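Local coordinates for putative uncharacterized protein PH0594 (Pyrococcus horikoshii, PDB 4HXF), which acts as a self-compartmentalizing hexameric serine protease of the prolyl oligopeptidase family, an acylaminoacyl peptidase that selects its substrates through multimerization, at residues Leu544-Cys549 with Gly576-Ser581; Ile486-Ile491 with Leu539-Leu544; Pro138-Asn143 with Tyr498-Ile503; Gly386-Met391 with Ile465-Tyr470. All coordinates share one frame; numbering follows the deposited sequence.

Contact 1: residues Leu544-Cys549 with Gly576-Ser581. With Y3A (N-[(benzyloxy)carbonyl]glycyl-N-[(2S,3R)-4-chloro-3-hydroxy-1-phenylbutan-2-yl]glycinamide), chain B.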
# COMPACT_ATOMS: atom_id res chain seq x y z
N LEU A 544 -27.44 3.37 -16.21
CA LEU A 544 -27.41 1.86 -16.10
C LEU A 544 -28.00 1.27 -14.86
O LEU A 544 -28.20 0.06 -14.78
CB LEU A 544 -26.02 1.28 -16.28
CG LEU A 544 -25.51 1.34 -17.74
CD1 LEU A 544 -24.06 0.73 -17.84
CD2 LEU A 544 -26.45 0.62 -18.70
N GLU A 545 -28.30 2.10 -13.85
CA GLU A 545 -28.87 1.57 -12.62
C GLU A 545 -30.32 2.00 -12.48
O GLU A 545 -30.90 1.94 -11.37
CB GLU A 545 -28.00 1.93 -11.39
CG GLU A 545 -26.58 1.43 -11.48
CD GLU A 545 -25.69 2.00 -10.36
OE1 GLU A 545 -25.47 3.21 -10.24
OE2 GLU A 545 -25.30 1.17 -9.55
N ASP A 546 -30.91 2.51 -13.56
CA ASP A 546 -32.33 2.88 -13.55
C ASP A 546 -33.19 1.60 -13.74
O ASP A 546 -33.19 0.98 -14.83
CB ASP A 546 -32.70 3.87 -14.65
CG ASP A 546 -34.16 4.30 -14.55
OD1 ASP A 546 -34.98 3.67 -13.83
OD2 ASP A 546 -34.50 5.39 -15.09
N TYR A 547 -33.77 1.12 -12.65
CA TYR A 547 -34.65 -0.06 -12.72
C TYR A 547 -36.13 0.29 -12.81
O TYR A 547 -36.99 -0.61 -12.97
CB TYR A 547 -34.37 -1.03 -11.60
CG TYR A 547 -32.86 -1.37 -11.52
CD1 TYR A 547 -32.20 -1.32 -10.30
CD2 TYR A 547 -32.15 -1.65 -12.65
CE1 TYR A 547 -30.85 -1.57 -10.26
CE2 TYR A 547 -30.75 -1.90 -12.59
CZ TYR A 547 -30.14 -1.86 -11.36
OH TYR A 547 -28.74 -2.06 -11.25
N ARG A 548 -36.44 1.56 -12.66
CA ARG A 548 -37.78 2.08 -12.84
C ARG A 548 -38.21 2.14 -14.30
O ARG A 548 -39.29 1.73 -14.63
CB ARG A 548 -37.88 3.47 -12.23
CG ARG A 548 -39.25 4.16 -12.28
CD ARG A 548 -40.44 3.37 -11.67
NE ARG A 548 -40.04 2.74 -10.45
CZ ARG A 548 -39.89 3.37 -9.29
NH1 ARG A 548 -39.31 2.75 -8.24
NH2 ARG A 548 -40.36 4.62 -9.18
N CYS A 549 -37.26 2.61 -15.13
CA CYS A 549 -37.34 2.59 -16.57
C CYS A 549 -36.01 1.98 -17.03
O CYS A 549 -35.00 2.70 -17.24
CB CYS A 549 -37.54 3.94 -17.19
SG CYS A 549 -39.12 4.74 -16.67
N GLY A 576 -25.93 5.36 -11.92
CA GLY A 576 -27.06 6.19 -11.65
C GLY A 576 -28.41 5.49 -11.79
O GLY A 576 -28.69 4.79 -12.76
N ALA A 577 -29.31 5.78 -10.86
CA ALA A 577 -30.71 5.28 -10.85
C ALA A 577 -31.59 6.25 -11.60
O ALA A 577 -31.11 7.15 -12.39
CB ALA A 577 -31.17 4.98 -9.41
N HIS A 578 -32.88 6.10 -11.44
CA HIS A 578 -33.88 6.88 -12.17
C HIS A 578 -33.69 8.38 -11.97
O HIS A 578 -33.83 9.16 -12.92
CB HIS A 578 -35.24 6.40 -11.67
CG HIS A 578 -36.44 6.85 -12.49
ND1 HIS A 578 -36.58 6.62 -13.87
CD2 HIS A 578 -37.64 7.41 -12.03
CE1 HIS A 578 -37.77 7.09 -14.27
NE2 HIS A 578 -38.44 7.59 -13.13
N GLY A 579 -33.30 8.73 -10.76
CA GLY A 579 -33.12 10.14 -10.38
C GLY A 579 -31.71 10.70 -10.57
O GLY A 579 -31.40 11.71 -9.96
N HIS A 580 -30.87 10.06 -11.39
CA HIS A 580 -29.46 10.44 -11.49
C HIS A 580 -29.21 11.88 -11.91
O HIS A 580 -28.15 12.40 -11.56
CB HIS A 580 -28.73 9.50 -12.42
CG HIS A 580 -29.12 9.68 -13.88
ND1 HIS A 580 -28.27 10.22 -14.82
CD2 HIS A 580 -30.22 9.21 -14.58
CE1 HIS A 580 -28.84 10.20 -16.04
NE2 HIS A 580 -30.08 9.61 -15.90
N SER A 581 -30.20 12.53 -12.55
CA SER A 581 -29.98 13.89 -13.06
C SER A 581 -29.73 14.80 -11.83
O SER A 581 -29.00 15.80 -11.91
CB SER A 581 -31.16 14.34 -13.90
OG SER A 581 -32.34 14.31 -13.07
N3 Y3A B . -43.55 6.99 -9.27
CA3 Y3A B . -44.00 6.71 -10.65
C3 Y3A B . -42.71 6.53 -11.46
O3 Y3A B . -41.60 6.25 -11.05
C4 Y3A B . -40.96 8.31 -13.77
O4 Y3A B . -41.91 9.26 -14.10
CA4 Y3A B . -41.63 6.95 -13.78
N4 Y3A B . -42.83 7.09 -12.91
CB4 Y3A B . -42.31 6.54 -15.12
CG4 Y3A B . -42.97 5.20 -15.07
CD1 Y3A B . -42.31 3.98 -14.86
CD2 Y3A B . -44.34 5.12 -15.31
CE1 Y3A B . -42.96 2.76 -14.84
CE2 Y3A B . -45.00 3.91 -15.29
CZ4 Y3A B . -44.33 2.75 -15.04
C15 Y3A B . -39.91 8.55 -12.62

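Contact 2: residues Ile486-Ile491 with Leu539-Leu544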
# COMPACT_ATOMS: atom_id res chain seq x y z
N ILE A 486 -35.08 15.98 -26.19
CA ILE A 486 -34.17 15.29 -25.24
C ILE A 486 -35.03 14.44 -24.38
O ILE A 486 -35.80 14.95 -23.54
CB ILE A 486 -33.26 16.24 -24.43
CG1 ILE A 486 -32.42 17.15 -25.37
CG2 ILE A 486 -32.39 15.36 -23.49
CD1 ILE A 486 -31.39 17.99 -24.60
N SER A 487 -34.94 13.12 -24.57
CA SER A 487 -35.77 12.17 -23.79
C SER A 487 -34.88 11.42 -22.83
O SER A 487 -33.90 10.80 -23.24
CB SER A 487 -36.39 11.19 -24.77
OG SER A 487 -36.92 10.01 -24.13
N GLU A 488 -35.22 11.41 -21.56
CA GLU A 488 -34.32 10.83 -20.52
C GLU A 488 -35.06 9.79 -19.71
O GLU A 488 -36.19 9.98 -19.27
CB GLU A 488 -33.80 11.89 -19.58
CG GLU A 488 -33.40 13.17 -20.23
CD GLU A 488 -32.61 14.04 -19.31
OE1 GLU A 488 -31.81 13.45 -18.52
OE2 GLU A 488 -32.85 15.30 -19.31
N ASN A 489 -34.44 8.62 -19.57
CA ASN A 489 -34.89 7.61 -18.65
C ASN A 489 -36.41 7.37 -18.82
O ASN A 489 -37.17 7.29 -17.86
CB ASN A 489 -34.53 7.95 -17.20
CG ASN A 489 -33.05 7.99 -16.97
OD1 ASN A 489 -32.38 9.00 -17.38
ND2 ASN A 489 -32.51 6.93 -16.35
N GLY A 490 -36.80 7.26 -20.10
CA GLY A 490 -38.19 7.28 -20.55
C GLY A 490 -38.86 5.94 -20.73
O GLY A 490 -38.40 4.97 -20.27
N ILE A 491 -39.98 5.96 -21.39
CA ILE A 491 -40.64 4.79 -21.93
C ILE A 491 -40.87 4.95 -23.41
O ILE A 491 -41.37 5.95 -23.86
CB ILE A 491 -42.01 4.55 -21.21
CG1 ILE A 491 -41.85 4.42 -19.71
CG2 ILE A 491 -42.70 3.30 -21.82
CD1 ILE A 491 -42.24 5.73 -18.95
N LEU A 539 -31.95 13.28 -28.72
CA LEU A 539 -30.93 12.78 -27.77
C LEU A 539 -31.65 12.00 -26.75
O LEU A 539 -32.59 12.51 -26.05
CB LEU A 539 -30.17 13.93 -27.09
CG LEU A 539 -29.18 13.48 -26.03
CD1 LEU A 539 -28.04 12.55 -26.53
CD2 LEU A 539 -28.66 14.78 -25.36
N LEU A 540 -31.25 10.75 -26.63
CA LEU A 540 -31.71 9.84 -25.57
C LEU A 540 -30.65 9.77 -24.49
O LEU A 540 -29.43 9.66 -24.76
CB LEU A 540 -32.00 8.42 -26.13
CG LEU A 540 -33.26 8.35 -26.97
CD1 LEU A 540 -33.15 7.16 -27.99
CD2 LEU A 540 -34.53 8.27 -26.04
N ILE A 541 -31.08 9.96 -23.21
CA ILE A 541 -30.19 9.85 -22.07
C ILE A 541 -30.73 8.74 -21.23
O ILE A 541 -31.95 8.72 -20.92
CB ILE A 541 -30.16 11.18 -21.27
CG1 ILE A 541 -29.53 12.28 -22.08
CG2 ILE A 541 -29.34 10.96 -19.97
CD1 ILE A 541 -29.52 13.71 -21.54
N HIS A 542 -29.85 7.86 -20.75
CA HIS A 542 -30.23 6.79 -19.86
C HIS A 542 -29.11 6.51 -18.90
O HIS A 542 -28.04 7.07 -19.00
CB HIS A 542 -30.58 5.52 -20.61
CG HIS A 542 -31.73 4.77 -19.96
ND1 HIS A 542 -33.06 4.98 -20.34
CD2 HIS A 542 -31.76 3.85 -18.89
CE1 HIS A 542 -33.84 4.20 -19.57
NE2 HIS A 542 -33.09 3.58 -18.65
N SER A 543 -29.42 5.82 -17.78
CA SER A 543 -28.42 5.44 -16.84
C SER A 543 -28.55 4.00 -16.50
O SER A 543 -29.65 3.43 -16.49
CB SER A 543 -28.59 6.27 -15.58
OG SER A 543 -29.89 6.18 -15.04
N LEU A 544 -27.44 3.37 -16.21
CA LEU A 544 -27.41 1.86 -16.10
C LEU A 544 -28.00 1.27 -14.86
O LEU A 544 -28.20 0.06 -14.78
CB LEU A 544 -26.02 1.28 -16.28
CG LEU A 544 -25.51 1.34 -17.74
CD1 LEU A 544 -24.06 0.73 -17.84
CD2 LEU A 544 -26.45 0.62 -18.70

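Contact 3: residues Pro138-Asn143 with Tyr498-Ile503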
# COMPACT_ATOMS: atom_id res chain seq x y z
N PRO A 138 -40.30 -8.03 -7.11
CA PRO A 138 -39.57 -8.04 -8.35
C PRO A 138 -38.13 -8.43 -8.07
O PRO A 138 -37.73 -8.61 -6.88
CB PRO A 138 -39.72 -6.57 -8.78
CG PRO A 138 -39.58 -5.80 -7.56
CD PRO A 138 -40.33 -6.66 -6.52
N ALA A 139 -37.28 -8.61 -9.08
CA ALA A 139 -35.89 -8.97 -8.86
C ALA A 139 -34.96 -7.83 -8.53
O ALA A 139 -33.83 -8.00 -8.10
CB ALA A 139 -35.38 -9.68 -10.12
N TRP A 140 -35.46 -6.62 -8.73
CA TRP A 140 -34.69 -5.38 -8.50
C TRP A 140 -35.57 -4.21 -8.20
O TRP A 140 -36.80 -4.26 -8.35
CB TRP A 140 -33.77 -5.16 -9.73
CG TRP A 140 -34.47 -4.92 -11.08
CD1 TRP A 140 -35.78 -4.75 -11.34
CD2 TRP A 140 -33.76 -4.90 -12.34
NE1 TRP A 140 -35.99 -4.62 -12.74
CE2 TRP A 140 -34.75 -4.68 -13.40
CE3 TRP A 140 -32.40 -5.02 -12.68
CZ2 TRP A 140 -34.36 -4.58 -14.74
CZ3 TRP A 140 -32.04 -4.95 -14.01
CH2 TRP A 140 -33.00 -4.70 -15.00
N PHE A 141 -34.99 -3.16 -7.63
CA PHE A 141 -35.72 -1.96 -7.34
C PHE A 141 -34.84 -0.76 -7.53
O PHE A 141 -33.72 -0.74 -7.10
CB PHE A 141 -36.37 -1.98 -5.95
CG PHE A 141 -37.60 -1.11 -5.84
CD1 PHE A 141 -38.82 -1.64 -6.09
CD2 PHE A 141 -37.55 0.25 -5.49
CE1 PHE A 141 -39.97 -0.91 -6.11
CE2 PHE A 141 -38.71 1.01 -5.44
CZ PHE A 141 -39.90 0.44 -5.70
N ASP A 142 -35.39 0.26 -8.15
CA ASP A 142 -34.63 1.49 -8.39
C ASP A 142 -34.04 2.05 -7.12
O ASP A 142 -34.74 2.19 -6.13
CB ASP A 142 -35.55 2.55 -9.06
CG ASP A 142 -34.75 3.76 -9.56
OD1 ASP A 142 -33.98 3.53 -10.48
OD2 ASP A 142 -34.81 4.78 -8.83
N ASN A 143 -32.77 2.41 -7.19
CA ASN A 143 -32.05 3.04 -6.07
C ASN A 143 -31.82 2.08 -4.90
O ASN A 143 -31.35 2.49 -3.83
CB ASN A 143 -32.73 4.27 -5.53
CG ASN A 143 -31.69 5.29 -4.95
OD1 ASN A 143 -30.55 5.36 -5.39
ND2 ASN A 143 -32.11 6.00 -3.94
N TYR A 498 -43.97 -3.14 -18.20
CA TYR A 498 -44.70 -4.14 -17.40
C TYR A 498 -43.84 -5.26 -16.84
O TYR A 498 -43.83 -5.60 -15.70
CB TYR A 498 -45.92 -4.67 -18.18
CG TYR A 498 -46.48 -5.98 -17.65
CD1 TYR A 498 -47.07 -6.08 -16.37
CD2 TYR A 498 -46.36 -7.11 -18.37
CE1 TYR A 498 -47.51 -7.26 -15.92
CE2 TYR A 498 -46.83 -8.31 -17.91
CZ TYR A 498 -47.36 -8.41 -16.70
OH TYR A 498 -47.80 -9.64 -16.25
N ALA A 499 -43.12 -5.92 -17.81
CA ALA A 499 -42.45 -7.15 -17.50
C ALA A 499 -41.00 -7.04 -16.97
O ALA A 499 -40.58 -7.97 -16.32
CB ALA A 499 -42.47 -8.10 -18.75
N PHE A 500 -40.33 -5.94 -17.25
CA PHE A 500 -38.94 -5.73 -16.85
C PHE A 500 -38.70 -4.78 -15.72
O PHE A 500 -37.72 -4.95 -14.99
CB PHE A 500 -38.20 -5.31 -18.12
CG PHE A 500 -36.66 -5.49 -18.11
CD1 PHE A 500 -36.04 -6.58 -17.53
CD2 PHE A 500 -35.88 -4.63 -18.89
CE1 PHE A 500 -34.67 -6.72 -17.64
CE2 PHE A 500 -34.51 -4.80 -19.02
CZ PHE A 500 -33.88 -5.81 -18.32
N SER A 501 -39.52 -3.74 -15.56
CA SER A 501 -39.25 -2.74 -14.55
C SER A 501 -39.58 -3.18 -13.15
O SER A 501 -40.27 -4.14 -12.92
CB SER A 501 -39.95 -1.45 -14.82
OG SER A 501 -41.34 -1.57 -14.57
N ASP A 502 -39.04 -2.44 -12.20
CA ASP A 502 -39.28 -2.78 -10.82
C ASP A 502 -40.74 -2.81 -10.40
O ASP A 502 -41.13 -3.68 -9.59
CB ASP A 502 -38.43 -1.91 -9.92
CG ASP A 502 -38.70 -0.41 -10.03
OD1 ASP A 502 -39.48 0.06 -10.80
OD2 ASP A 502 -38.02 0.27 -9.26
N ILE A 503 -41.50 -1.80 -10.84
CA ILE A 503 -42.89 -1.67 -10.43
C ILE A 503 -43.89 -2.08 -11.49
O ILE A 503 -45.11 -2.01 -11.30
CB ILE A 503 -43.15 -0.22 -9.99
CG1 ILE A 503 -43.11 0.77 -11.12
CG2 ILE A 503 -42.28 0.14 -8.76
CD1 ILE A 503 -43.57 2.22 -10.80

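Contact 4: residues Gly386-Met391 with Ile465-Tyr470. With Y3A (N-[(benzyloxy)carbonyl]glycyl-N-[(2S,3R)-4-chloro-3-hydroxy-1-phenylbutan-2-yl]glycinamide), chain B.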
# COMPACT_ATOMS: atom_id res chain seq x y z
N GLY A 386 -42.46 14.18 -14.92
CA GLY A 386 -42.66 12.72 -14.81
C GLY A 386 -43.96 12.30 -14.09
O GLY A 386 -44.83 13.15 -13.73
N GLY A 387 -44.06 11.01 -13.83
CA GLY A 387 -45.14 10.52 -13.09
C GLY A 387 -45.82 9.35 -13.78
O GLY A 387 -45.28 8.28 -13.79
N PRO A 388 -47.06 9.52 -14.24
CA PRO A 388 -47.70 10.77 -14.66
C PRO A 388 -48.13 11.62 -13.51
O PRO A 388 -48.33 12.80 -13.72
CB PRO A 388 -48.91 10.38 -15.52
CG PRO A 388 -49.04 8.91 -15.40
CD PRO A 388 -47.73 8.34 -14.87
N LYS A 389 -48.29 11.09 -12.31
CA LYS A 389 -48.79 11.89 -11.17
C LYS A 389 -47.60 12.63 -10.47
O LYS A 389 -47.54 12.75 -9.21
CB LYS A 389 -49.52 11.00 -10.15
CG LYS A 389 -50.49 11.81 -9.24
CD LYS A 389 -51.17 10.91 -8.22
CE LYS A 389 -52.04 11.70 -7.33
NZ LYS A 389 -52.61 10.93 -6.15
N GLY A 390 -46.75 13.26 -11.29
CA GLY A 390 -45.89 14.34 -10.85
C GLY A 390 -46.56 15.70 -10.85
O GLY A 390 -47.74 15.80 -11.15
N MET A 391 -45.78 16.74 -10.56
CA MET A 391 -46.39 18.06 -10.51
C MET A 391 -45.30 19.11 -10.70
O MET A 391 -44.24 19.04 -10.02
CB MET A 391 -47.07 18.26 -9.17
CG MET A 391 -47.92 19.56 -9.13
SD MET A 391 -48.70 19.87 -7.55
CE MET A 391 -47.23 20.34 -6.61
N ILE A 465 -37.99 13.78 -18.37
CA ILE A 465 -37.46 12.58 -17.76
C ILE A 465 -38.59 11.65 -17.33
O ILE A 465 -39.66 12.11 -16.84
CB ILE A 465 -36.64 12.94 -16.49
CG1 ILE A 465 -35.54 13.97 -16.79
CG2 ILE A 465 -36.07 11.73 -15.76
CD1 ILE A 465 -34.96 14.69 -15.56
N SER A 466 -38.41 10.34 -17.45
CA SER A 466 -39.38 9.32 -17.00
C SER A 466 -40.64 9.41 -17.81
O SER A 466 -40.57 9.29 -19.03
CB SER A 466 -39.58 9.46 -15.47
OG SER A 466 -40.24 8.27 -15.08
N TYR A 467 -41.80 9.68 -17.19
CA TYR A 467 -43.03 9.87 -17.98
C TYR A 467 -42.83 11.06 -18.97
O TYR A 467 -43.45 11.09 -20.06
CB TYR A 467 -44.25 10.02 -17.06
CG TYR A 467 -45.54 9.99 -17.86
CD1 TYR A 467 -46.00 8.76 -18.39
CD2 TYR A 467 -46.23 11.13 -18.20
CE1 TYR A 467 -47.17 8.70 -19.14
CE2 TYR A 467 -47.38 11.10 -18.94
CZ TYR A 467 -47.87 9.90 -19.45
OH TYR A 467 -49.01 9.81 -20.25
N GLY A 468 -41.95 12.03 -18.59
CA GLY A 468 -41.68 13.17 -19.42
C GLY A 468 -40.84 12.75 -20.65
O GLY A 468 -40.91 13.39 -21.70
N GLY A 469 -40.04 11.73 -20.44
CA GLY A 469 -39.24 11.10 -21.54
C GLY A 469 -40.14 10.31 -22.48
O GLY A 469 -40.09 10.45 -23.73
N TYR A 470 -41.07 9.50 -21.93
CA TYR A 470 -42.14 8.90 -22.73
C TYR A 470 -42.77 9.98 -23.58
O TYR A 470 -43.10 9.82 -24.75
CB TYR A 470 -43.22 8.30 -21.74
CG TYR A 470 -44.52 8.00 -22.46
CD1 TYR A 470 -44.63 6.95 -23.29
CD2 TYR A 470 -45.63 8.78 -22.28
CE1 TYR A 470 -45.82 6.69 -23.93
CE2 TYR A 470 -46.83 8.55 -22.86
CZ TYR A 470 -46.93 7.43 -23.71
OH TYR A 470 -48.16 7.18 -24.39
N3 Y3A B . -43.55 6.99 -9.27
CA3 Y3A B . -44.00 6.71 -10.65
C3 Y3A B . -42.71 6.53 -11.46
O3 Y3A B . -41.60 6.25 -11.05
C4 Y3A B . -40.96 8.31 -13.77
O4 Y3A B . -41.91 9.26 -14.10
CA4 Y3A B . -41.63 6.95 -13.78
N4 Y3A B . -42.83 7.09 -12.91
CB4 Y3A B . -42.31 6.54 -15.12
CG4 Y3A B . -42.97 5.20 -15.07
CD1 Y3A B . -42.31 3.98 -14.86
CD2 Y3A B . -44.34 5.12 -15.31
CE1 Y3A B . -42.96 2.76 -14.84
CE2 Y3A B . -45.00 3.91 -15.29
CZ4 Y3A B . -44.33 2.75 -15.04
C15 Y3A B . -39.91 8.55 -12.62

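Contact 1: residues Leu544-Cys549 with Gly576-Ser581
The imidazole of His578 has Arg548 laid over one of its faces: Arg548 CG sits 3.6 Å from the centroid of the His578 ring, almost on the ring normal, a CH-pi contact. At the ring edge, Asp546 OD2 takes the hydrogen bond from His578 ND1 at 2.7 Å, in the ring plane and on the syn side of the carboxylate, whose own plane is turned 64° from the imidazole. His578 NE2, also at the edge, is bonded covalently to C15 of the inhibitor. Cys549 SG approaches His578 CE1 obliquely at 3.6 Å. The Arg548 chain bends at chi2 and chi3, and its NH2 donates a 2.8 Å hydrogen bond to O3 of the inhibitor, which lies at the guanidinium edge; NE is salt-bridged to Asp502. Asp546 CG is anti to the backbone N (chi1 -176°), which turns the carboxylate to the histidine; OD1 meanwhile accepts a nearly straight bond from Cys549 N at 2.8 Å, an Asx motif that fixes its rotation. Replacing Asp546 by alanine would probably leave His578 ND1 and Cys549 N without their acceptors, and the loop less firmly set. Farther along, Glu545 OE1 accepts from Gly576 N at 2.8 Å through its anti lone pair, and Glu545 N donates back to Gly576 O. His578 and Asp546 fit the geometry of a Ser-His-Asp triad with Ser466, as in this family. The contact joins two loops at the C-terminal ends of parallel strands of the mixed sheet: 544-549 leads from strand 538-543 toward helix 552-563, while 576-581 follows strand 568-573 and enters helix 580-583.

Contact 2: residues Ile486-Ile491 with Leu539-Leu544
Glu488 and Ile541 stand side by side on one face of the sheet, pointing the same way, with Glu488 OE1 resting 3.8 Å from Ile541 CD1 while its charge is met by Arg592. Ile486 slants across on the same face and puts CG2 3.8 Å from Ile541 CD1. On the other face Ser487 OG touches Leu540 CD2 at 3.5 Å and bonds to Asn473. Just past the end of strand 484-488, Asn489 leans over His542: its ND2 lies above the centre of the imidazole face, 4.0 Å from the ring plane. The same ND2 donates to Ser543 OG at 3.0 Å, close to the amide plane, and also to Asp546 OD2, while Asn489 OD1 is held by His580; the amide is thus gripped at both ends and set in second shell to the probable triad. Both ring nitrogens of His542 have partners, Ser554 and Cys549 O. The backbones run parallel, 18° apart, joined by hydrogen bonds from Ser487 N to Leu539 O (2.8 Å), Ile541 N to Ser487 O and Asn489 N to Ile541 O. These are inner neighbours of the alpha/beta hydrolase sheet: strand 460-465 flanks 484-488 and strand 568-573 flanks 538-543. Helix 586-605 packs on the Ile486 and Glu488 face, and helix 552-563 on the Leu540 face.

Contact 3: residues Pro138-Asn143 with Tyr498-Ile503
Two hydrogen bonds tie these segments. Trp140 NE1 donates to Phe500 O at 2.9 Å, lying in the carbonyl plane but bent to 137° at the hydrogen. Asp142 N points almost straight at Asp502 OD2, also 2.9 Å, on the anti side of the carboxylate. The same oxygen, Asp502 OD2, also packs 3.6 Å above the plane of the Phe141 ring, over its centre. Trp140 meets Phe500 obliquely, planes 49° apart, with Trp140 CZ2 over the rim of one Phe500 face. Among apolar contacts, Phe141 CE1 touches Ile503 CG2 at 3.7 Å. Trp140 O is buried without a polar partner, against Asp502 CB. An alanine at Trp140 is likely to open a gap beside Phe500 and leave Phe500 O without this donor. Both carboxylates have further partners: Asp502 OD1 salt-bridges Arg548, and Asp142 OD1 accepts from the backbone N of His578 and of Tyr547. This is a domain interface: a short hairpin, inserted between strands 117-124 and 151-158 of a beta-propeller blade, reaches to the loop after helix 494-500 of the alpha/beta hydrolase domain, beside the inhibitor pocket.

Contact 4: residues Gly386-Met391 with Ile465-Tyr470
Gly387 and Tyr467 come together round one atom of the inhibitor: its O4 takes hydrogen bonds from Gly387 N at 2.8 Å and from Tyr467 N at 3.1 Å. The carbon carrying it, C4, is bonded covalently to Ser466 OG, and N4 of the inhibitor gives a nearly straight hydrogen bond to Gly387 O at 2.9 Å. Gly387 thus holds the ligand by both its N-H and its carbonyl. Gly386 CA lies 3.6 Å from O4, close against the ligand. Behind this shell the two segments touch directly, Gly387 N against Tyr467 CB at 3.4 Å. Pro388, which follows a cis peptide bond, lays CB over one face of the Tyr467 ring, 3.9 Å from the centroid and offset toward the rim; the side chains cross at about a right angle. Tyr467 CG lies anti to its main-chain nitrogen (chi1 -171°), which turns the ring to the proline, and the hydroxyl is held by Asp437. Ser466 has positive phi (66°) in the tight turn between strand 460-465 and helix 467-478, as in the nucleophile elbow of alpha/beta hydrolases, with Gly468 closing the turn through its N-H to Ile465 O. Two N-H donors on O4, beside a tetrahedral carbon joined to the serine, make an oxyanion hole caught around a mimic of the tetrahedral intermediate. The N-terminal end of helix 467-478 probably adds to the stabilisation of negative charge at that oxygen, and the bond from Ser466 OG to C4 is what is expected if this serine is the nucleophile.

The four contacts cluster at or beside one probable active site, where propeller and hydrolase domains meet. Strands 460-465, 484-488, 538-543 and 568-573 lie side by side in the mixed sheet and lead into contacts 4, 2 and 1. Centre to centre, contacts 1 and 2, which share Leu544, are 9 Å apart; contact 4 lies 12 Å from contact 2 and 14 Å from contact 1, to which the inhibitor bridges it covalently. Contact 3, 11 Å from contact 1 and 17 Å from the others, brings in the propeller. Along the chain contact 4 is nested inside contact 3, contact 2 crosses contact 3, and contact 1 comes last. Distant residues thus assemble the probable triad and oxyanion hole.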